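Local coordinates for fiber protein (Human adenovirus 14, PDB 3F0Y) that forms the trimeric receptor-binding knob at the tip of the viral fiber, which in species B adenoviruses can engage the cellular receptor CD46, at residues F118-T123 and Y171-T176; T123-N128 and F201-E206; S36-L41 and G60-F65. All coordinates share one frame; numbering follows the deposited sequence.

Contact 1: F118-T123 and Y171-T176; sequences FMPSTT and YCIRIT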
# COMPACT_ATOMS: atom_id res chain seq x y z
N PHE A 118 -2.24 -11.50 -15.05
CA PHE A 118 -1.33 -10.99 -14.01
C PHE A 118 -0.44 -9.88 -14.55
O PHE A 118 0.23 -9.19 -13.78
CB PHE A 118 -0.45 -12.12 -13.46
CG PHE A 118 -1.17 -13.08 -12.58
CD1 PHE A 118 -1.71 -14.26 -13.09
CD2 PHE A 118 -1.30 -12.83 -11.22
CE1 PHE A 118 -2.37 -15.16 -12.26
CE2 PHE A 118 -1.96 -13.72 -10.39
CZ PHE A 118 -2.50 -14.88 -10.91
N MET A 119 -0.43 -9.70 -15.87
CA MET A 119 0.51 -8.79 -16.52
C MET A 119 0.09 -7.33 -16.41
O MET A 119 -1.10 -7.04 -16.28
CB MET A 119 0.64 -9.14 -18.01
CG MET A 119 1.19 -10.53 -18.28
SD MET A 119 2.89 -10.69 -17.70
CE MET A 119 2.64 -11.42 -16.09
N PRO A 120 1.06 -6.41 -16.47
CA PRO A 120 0.73 -4.99 -16.53
C PRO A 120 0.05 -4.65 -17.85
O PRO A 120 0.55 -5.01 -18.92
CB PRO A 120 2.09 -4.30 -16.42
CG PRO A 120 3.07 -5.30 -16.90
CD PRO A 120 2.52 -6.63 -16.49
N SER A 121 -1.10 -3.97 -17.76
CA SER A 121 -1.88 -3.61 -18.94
C SER A 121 -1.07 -2.79 -19.93
O SER A 121 -0.44 -1.80 -19.56
CB SER A 121 -3.12 -2.80 -18.51
OG SER A 121 -3.73 -2.18 -19.63
N THR A 122 -1.08 -3.21 -21.19
CA THR A 122 -0.45 -2.44 -22.27
C THR A 122 -1.30 -1.21 -22.61
O THR A 122 -0.81 -0.28 -23.25
CB THR A 122 -0.23 -3.28 -23.53
OG1 THR A 122 -1.46 -3.88 -23.95
CG2 THR A 122 0.80 -4.38 -23.26
N THR A 123 -2.56 -1.21 -22.19
CA THR A 123 -3.42 -0.04 -22.34
C THR A 123 -3.08 1.01 -21.29
O THR A 123 -3.02 2.19 -21.60
CB THR A 123 -4.91 -0.41 -22.23
OG1 THR A 123 -5.21 -1.44 -23.18
CG2 THR A 123 -5.79 0.80 -22.52
N TYR A 171 5.35 -8.21 -22.25
CA TYR A 171 5.17 -7.48 -20.99
C TYR A 171 6.48 -7.38 -20.23
O TYR A 171 7.31 -8.28 -20.28
CB TYR A 171 4.12 -8.17 -20.12
CG TYR A 171 2.83 -8.45 -20.85
CD1 TYR A 171 2.58 -9.70 -21.42
CD2 TYR A 171 1.86 -7.46 -21.00
CE1 TYR A 171 1.40 -9.95 -22.10
CE2 TYR A 171 0.68 -7.70 -21.68
CZ TYR A 171 0.46 -8.95 -22.23
OH TYR A 171 -0.71 -9.19 -22.91
N CYS A 172 6.66 -6.26 -19.52
CA CYS A 172 7.87 -6.01 -18.75
C CYS A 172 7.57 -5.43 -17.37
O CYS A 172 6.68 -4.58 -17.23
CB CYS A 172 8.80 -5.04 -19.49
SG CYS A 172 9.05 -5.41 -21.22
N ILE A 173 8.30 -5.91 -16.37
CA ILE A 173 8.34 -5.29 -15.06
C ILE A 173 9.81 -5.13 -14.69
O ILE A 173 10.53 -6.12 -14.55
CB ILE A 173 7.64 -6.15 -13.99
CG1 ILE A 173 6.18 -6.43 -14.38
CG2 ILE A 173 7.69 -5.46 -12.63
CD1 ILE A 173 5.47 -7.37 -13.42
N ARG A 174 10.26 -3.88 -14.58
CA ARG A 174 11.63 -3.58 -14.20
C ARG A 174 11.61 -2.89 -12.84
O ARG A 174 11.09 -1.78 -12.72
CB ARG A 174 12.29 -2.68 -15.23
CG ARG A 174 12.47 -3.31 -16.60
CD ARG A 174 13.30 -2.41 -17.49
NE ARG A 174 13.62 -3.01 -18.79
CZ ARG A 174 12.91 -2.85 -19.91
NH1 ARG A 174 11.80 -2.12 -19.93
NH2 ARG A 174 13.33 -3.43 -21.03
N ILE A 175 12.18 -3.54 -11.84
CA ILE A 175 12.19 -3.03 -10.47
C ILE A 175 13.61 -2.65 -10.09
O ILE A 175 14.49 -3.52 -10.04
CB ILE A 175 11.66 -4.08 -9.47
CG1 ILE A 175 10.34 -4.69 -9.95
CG2 ILE A 175 11.48 -3.45 -8.09
CD1 ILE A 175 9.88 -5.87 -9.13
N THR A 176 13.84 -1.37 -9.84
CA THR A 176 15.17 -0.85 -9.52
C THR A 176 15.25 -0.40 -8.07
O THR A 176 14.52 0.50 -7.66
CB THR A 176 15.54 0.34 -10.42
OG1 THR A 176 15.56 -0.07 -11.79
CG2 THR A 176 16.91 0.91 -10.04
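Met119 lies over one face of the Tyr171 ring, crossing it at about a right angle, and the contact is built round that ring, with Pro120 and Thr122 beside it. Met119 CB sits 3.7 Å from the ring centroid of Tyr171 and only 15° off its normal, a true CH-pi approach. The thioether then bends along the ring rather than leaving it at once: chi1 of -62° puts Met119 CG beside the backbone N and 3.5 Å from Tyr171 CD1, and the bend at chi2 turns SD back toward the CB end of the tyrosine. The sulfur lies oblique to the ring, near its CB-CD1 side, with Met119 SD 4.5 Å from the centroid of Tyr171; this is a Met-aromatic contact, while the terminal methyl heads off elsewhere.

Two further groups reach the CD2-CE2 side of the ring. Thr122 crosses it at about a right angle with its methyl, CG2 lying 3.7 Å from Tyr171 CE2, and the carbonyl of Pro120 comes in obliquely, its O 3.5 Å from Tyr171 CD2. That oxygen accepts a hydrogen bond from Asn161 ND2. The phenol end is held too, its OH bonded to Glu206.

Two residues on along the strand is Ile173, whose CG1 end comes nearer the loop, and the Pro120 ring packs lightly on it, CG standing 4.2 Å from Ile173 CG1. Leu160 of strand 151-160 touches both Pro120 and Ile173. No hydrogen bond joins the two segments directly; Met119 and Ser121 instead make backbone bonds to Glu206 and Ile204. A tyrosine clasped beneath a methionine thus joins an irregular loop to the start of strand 171-180, in the antiparallel beta-sandwich of the adenovirus knob.

Contact 2: T123-N128 and F201-E206; sequences TAYPFN and FYYIRE
In the beta-sandwich of the knob, the long loop between strands 106-107 and 137-145 is pinned here to the end of strand 199-204, an outermost strand of its sheet within the chain. Tyr125 and Ile204 make the central link: the backbone N-H of Ile204 donates to Tyr125 OH across 2.9 Å, nearly straight at 164°. The donor nitrogen lies in the plane of the tyrosine ring, at its edge, so the phenol takes a backbone N-H at the point where the strand ends. In Tyr125 a chi1 of -43° sets CG anti to the carbonyl carbon, and the far end of the ring brings OH to Ile204 N.

The same edge runs close to the backbone, with Tyr125 CE1 3.4 Å from Ile204 O. Tyr203 crosses Tyr125 at about a right angle; its CB comes 3.7 Å from Tyr125 CE1, but its own ring departs, its hydroxyl bonding to Phe118. One face of the Tyr125 ring is covered from within its own loop by Ala124 CB. That methyl also packs on the strand, 3.9 Å from Ile204 CB and close to the tip of the same isoleucine at CD1.

Val21 of a second subunit touches both Ala124 and Ile204, which places this pair at the trimer interface. Beyond the strand, water 1 bridges the segments: it donates to Glu206 OE1 at 2.7 Å and lies 2.7 Å from Thr123 OG1.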
# COMPACT_ATOMS: atom_id res chain seq x y z
N THR A 123 -2.56 -1.21 -22.19
CA THR A 123 -3.42 -0.04 -22.34
C THR A 123 -3.08 1.01 -21.29
O THR A 123 -3.02 2.19 -21.60
CB THR A 123 -4.91 -0.41 -22.23
OG1 THR A 123 -5.21 -1.44 -23.18
CG2 THR A 123 -5.79 0.80 -22.52
N ALA A 124 -2.85 0.58 -20.05
CA ALA A 124 -2.45 1.48 -18.97
C ALA A 124 -0.97 1.85 -19.06
O ALA A 124 -0.59 2.99 -18.77
CB ALA A 124 -2.75 0.85 -17.61
N TYR A 125 -0.15 0.88 -19.46
CA TYR A 125 1.31 1.03 -19.51
C TYR A 125 1.80 0.65 -20.91
O TYR A 125 2.17 -0.50 -21.16
CB TYR A 125 1.95 0.17 -18.43
CG TYR A 125 1.21 0.26 -17.12
CD1 TYR A 125 0.42 -0.79 -16.66
CD2 TYR A 125 1.24 1.43 -16.37
CE1 TYR A 125 -0.29 -0.69 -15.48
CE2 TYR A 125 0.54 1.54 -15.18
CZ TYR A 125 -0.23 0.47 -14.74
OH TYR A 125 -0.93 0.57 -13.56
N PRO A 126 1.78 1.62 -21.84
CA PRO A 126 2.08 1.32 -23.24
C PRO A 126 3.55 1.06 -23.51
O PRO A 126 4.40 1.33 -22.67
CB PRO A 126 1.61 2.59 -23.97
CG PRO A 126 1.74 3.66 -22.97
CD PRO A 126 1.47 3.05 -21.63
N PHE A 127 3.82 0.52 -24.70
CA PHE A 127 5.18 0.39 -25.21
C PHE A 127 5.42 1.48 -26.25
O PHE A 127 4.52 1.80 -27.04
CB PHE A 127 5.40 -0.97 -25.87
CG PHE A 127 5.62 -2.09 -24.90
CD1 PHE A 127 4.56 -2.85 -24.45
CD2 PHE A 127 6.90 -2.38 -24.44
CE1 PHE A 127 4.76 -3.89 -23.56
CE2 PHE A 127 7.11 -3.42 -23.55
CZ PHE A 127 6.04 -4.17 -23.11
N ASN A 128 6.63 2.05 -26.24
CA ASN A 128 7.08 2.97 -27.28
C ASN A 128 6.14 4.14 -27.52
O ASN A 128 5.88 4.52 -28.67
CB ASN A 128 7.31 2.20 -28.59
CG ASN A 128 8.22 1.00 -28.41
OD1 ASN A 128 9.10 1.00 -27.55
ND2 ASN A 128 8.00 -0.04 -29.21
N PHE A 201 3.38 -2.67 -4.52
CA PHE A 201 2.85 -1.70 -5.46
C PHE A 201 1.69 -2.30 -6.24
O PHE A 201 1.46 -3.51 -6.20
CB PHE A 201 3.94 -1.18 -6.41
CG PHE A 201 4.56 -2.23 -7.29
CD1 PHE A 201 4.17 -2.36 -8.62
CD2 PHE A 201 5.55 -3.07 -6.80
CE1 PHE A 201 4.75 -3.32 -9.44
CE2 PHE A 201 6.13 -4.03 -7.62
CZ PHE A 201 5.73 -4.16 -8.94
N TYR A 202 0.96 -1.42 -6.92
CA TYR A 202 -0.25 -1.80 -7.62
C TYR A 202 -0.20 -1.34 -9.07
O TYR A 202 0.38 -0.31 -9.38
CB TYR A 202 -1.47 -1.21 -6.91
CG TYR A 202 -1.41 -1.36 -5.41
CD1 TYR A 202 -2.12 -2.36 -4.76
CD2 TYR A 202 -0.62 -0.51 -4.64
CE1 TYR A 202 -2.05 -2.50 -3.38
CE2 TYR A 202 -0.54 -0.64 -3.27
CZ TYR A 202 -1.26 -1.64 -2.65
OH TYR A 202 -1.18 -1.76 -1.28
N TYR A 203 -0.80 -2.14 -9.95
CA TYR A 203 -0.91 -1.76 -11.34
C TYR A 203 -2.16 -2.35 -11.97
O TYR A 203 -2.66 -3.39 -11.52
CB TYR A 203 0.35 -2.12 -12.13
CG TYR A 203 0.72 -3.59 -12.18
CD1 TYR A 203 0.07 -4.46 -13.05
CD2 TYR A 203 1.75 -4.10 -11.40
CE1 TYR A 203 0.42 -5.81 -13.12
CE2 TYR A 203 2.11 -5.44 -11.46
CZ TYR A 203 1.44 -6.29 -12.33
OH TYR A 203 1.79 -7.62 -12.40
N ILE A 204 -2.66 -1.66 -12.99
CA ILE A 204 -3.85 -2.09 -13.71
C ILE A 204 -3.47 -3.30 -14.55
O ILE A 204 -2.52 -3.24 -15.34
CB ILE A 204 -4.41 -0.97 -14.60
CG1 ILE A 204 -4.87 0.21 -13.74
CG2 ILE A 204 -5.56 -1.50 -15.45
CD1 ILE A 204 -5.17 1.46 -14.53
N ARG A 205 -4.19 -4.39 -14.38
CA ARG A 205 -3.79 -5.63 -15.03
C ARG A 205 -4.37 -5.80 -16.43
O ARG A 205 -5.43 -5.26 -16.76
CB ARG A 205 -4.09 -6.85 -14.14
CG ARG A 205 -5.54 -7.09 -13.77
CD ARG A 205 -5.60 -8.15 -12.67
NE ARG A 205 -6.96 -8.55 -12.30
CZ ARG A 205 -7.76 -9.29 -13.06
NH1 ARG A 205 -7.38 -9.72 -14.26
NH2 ARG A 205 -8.97 -9.61 -12.62
N GLU A 206 -3.62 -6.53 -17.25
CA GLU A 206 -4.02 -6.89 -18.60
C GLU A 206 -5.23 -7.82 -18.52
O GLU A 206 -5.45 -8.47 -17.49
CB GLU A 206 -2.84 -7.59 -19.29
CG GLU A 206 -3.05 -8.03 -20.74
CD GLU A 206 -2.83 -6.92 -21.75
OE1 GLU A 206 -2.91 -5.73 -21.40
OE2 GLU A 206 -2.57 -7.25 -22.93
O HOH W 1 -4.54 -4.04 -22.64

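Contact 3: S36-L41 and G60-F65; sequences SNDCKL and GVSNNF
One face of the Phe65 ring carries Cys39, whose CB lies 4.3 Å from the ring centroid, 25° off the normal, as a CH-pi contact. Cys39 SG is farther out over that face, 4.7 Å from the Phe65 centroid, a Cys sulfur-aromatic contact. Phe76 meets the ring edge-to-face. Phe65 belongs to the short helix 63-66, which follows strand 51-60 of the knob sandwich; that strand ends beside strand 39-48 with Cys39 and Gly60 as an antiparallel non-hydrogen-bonded pair. Opposite Cys28 two residues, Asp38 and Cys39, take the place of one, as in a classic beta bulge.

Past Gly60 the chain turns around the carbonyl of Asp38. Its oxygen takes two N-H groups from the same face of the carbonyl plane, Ser62 N at 2.9 Å and 176°, and Val61 N at 3.0 Å. The Asp38 carboxylate turns elsewhere, to Ser34 OG and the backbone of Met30 and Met31. The Val61 and Lys40 side chains cross at about a right angle, Val61 CG2 lying 3.9 Å from Lys40 CG. Ser62 is the N-cap of the helix: chi1 of 83° turns its OG to accept from Phe65 N at 3.1 Å, a capping bond; the same Ser62 OG packs 3.3 Å from Asp38 CB.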
# COMPACT_ATOMS: atom_id res chain seq x y z
N SER A 36 26.18 -16.43 -12.29
CA SER A 36 25.11 -17.35 -11.90
C SER A 36 24.17 -16.59 -10.98
O SER A 36 24.38 -15.40 -10.71
CB SER A 36 25.69 -18.58 -11.21
OG SER A 36 26.38 -18.23 -10.02
N ASN A 37 23.13 -17.26 -10.49
CA ASN A 37 22.16 -16.62 -9.59
C ASN A 37 22.85 -16.13 -8.32
O ASN A 37 23.60 -16.87 -7.69
CB ASN A 37 21.02 -17.57 -9.23
CG ASN A 37 20.13 -17.90 -10.42
OD1 ASN A 37 20.30 -17.36 -11.51
ND2 ASN A 37 19.18 -18.80 -10.21
N ASP A 38 22.59 -14.87 -7.96
CA ASP A 38 23.26 -14.23 -6.83
C ASP A 38 22.31 -13.85 -5.68
O ASP A 38 22.77 -13.36 -4.65
CB ASP A 38 24.05 -13.00 -7.30
CG ASP A 38 23.20 -12.02 -8.11
OD1 ASP A 38 21.96 -12.11 -8.07
OD2 ASP A 38 23.79 -11.15 -8.79
N CYS A 39 21.01 -14.08 -5.85
CA CYS A 39 20.04 -13.73 -4.82
C CYS A 39 18.71 -14.46 -5.00
O CYS A 39 18.46 -15.08 -6.04
CB CYS A 39 19.79 -12.22 -4.80
SG CYS A 39 18.93 -11.60 -6.26
N LYS A 40 17.87 -14.37 -3.98
CA LYS A 40 16.50 -14.86 -4.06
C LYS A 40 15.57 -13.66 -4.27
O LYS A 40 15.48 -12.79 -3.40
CB LYS A 40 16.11 -15.58 -2.77
CG LYS A 40 17.04 -16.71 -2.37
CD LYS A 40 16.66 -17.25 -1.00
CE LYS A 40 17.69 -18.24 -0.48
NZ LYS A 40 17.23 -18.90 0.77
N LEU A 41 14.90 -13.62 -5.42
CA LEU A 41 13.86 -12.63 -5.65
C LEU A 41 12.55 -13.23 -5.16
O LEU A 41 12.11 -14.26 -5.65
CB LEU A 41 13.75 -12.28 -7.14
CG LEU A 41 12.70 -11.24 -7.54
CD1 LEU A 41 13.06 -9.87 -6.98
CD2 LEU A 41 12.55 -11.18 -9.05
N GLY A 60 19.65 -11.60 -0.41
CA GLY A 60 20.95 -11.78 -1.04
C GLY A 60 21.58 -13.11 -0.70
O GLY A 60 21.40 -13.64 0.40
N VAL A 61 22.33 -13.66 -1.65
CA VAL A 61 22.99 -14.96 -1.49
C VAL A 61 24.49 -14.86 -1.75
O VAL A 61 25.29 -15.26 -0.90
CB VAL A 61 22.37 -16.02 -2.41
CG1 VAL A 61 23.13 -17.34 -2.29
CG2 VAL A 61 20.89 -16.22 -2.07
N SER A 62 24.87 -14.32 -2.91
CA SER A 62 26.29 -14.20 -3.27
C SER A 62 26.99 -13.16 -2.39
O SER A 62 26.37 -12.19 -1.94
CB SER A 62 26.46 -13.84 -4.75
OG SER A 62 26.33 -12.45 -4.99
N ASN A 63 28.28 -13.36 -2.16
CA ASN A 63 29.07 -12.44 -1.35
C ASN A 63 29.07 -11.03 -1.94
O ASN A 63 28.85 -10.06 -1.23
CB ASN A 63 30.51 -12.94 -1.21
CG ASN A 63 31.36 -12.02 -0.35
OD1 ASN A 63 32.37 -11.49 -0.81
ND2 ASN A 63 30.93 -11.81 0.89
N ASN A 64 29.32 -10.94 -3.25
CA ASN A 64 29.38 -9.64 -3.93
C ASN A 64 28.07 -8.86 -3.84
O ASN A 64 28.09 -7.64 -3.69
CB ASN A 64 29.80 -9.82 -5.39
CG ASN A 64 31.28 -10.11 -5.55
OD1 ASN A 64 32.04 -10.09 -4.58
ND2 ASN A 64 31.70 -10.37 -6.78
N PHE A 65 26.95 -9.57 -3.95
CA PHE A 65 25.64 -8.92 -3.80
C PHE A 65 25.40 -8.47 -2.36
O PHE A 65 24.96 -7.35 -2.13
CB PHE A 65 24.51 -9.85 -4.25
CG PHE A 65 23.16 -9.20 -4.22
CD1 PHE A 65 22.80 -8.29 -5.20
CD2 PHE A 65 22.26 -9.48 -3.20
CE1 PHE A 65 21.56 -7.67 -5.17
CE2 PHE A 65 21.01 -8.87 -3.17
CZ PHE A 65 20.66 -7.96 -4.16

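How the contacts relate
Contacts 1 and 2 are neighbours, their centres about 6 Å apart, and they share Thr123 at the join of one continuous loop. Their segments alternate in sequence. The loop 118-128 touches both strand 171-180 and strand 199-204, which belong to different sheets. Direct ties knit the two contacts together: Phe118 O to Tyr203 OH at 2.6 Å and Tyr171 OH to Glu206 OE2 at 2.7 Å, both probable hydrogen bonds, and Pro120 N packs 3.5 Å from Tyr203 CE1. Both contacts also reach a second subunit. Contact 3 lies on the opposite side of the chain's centre, its own centre about 24 Å from that of contact 1 and 29 Å from that of contact 2, yet it shares a sheet with contact 2.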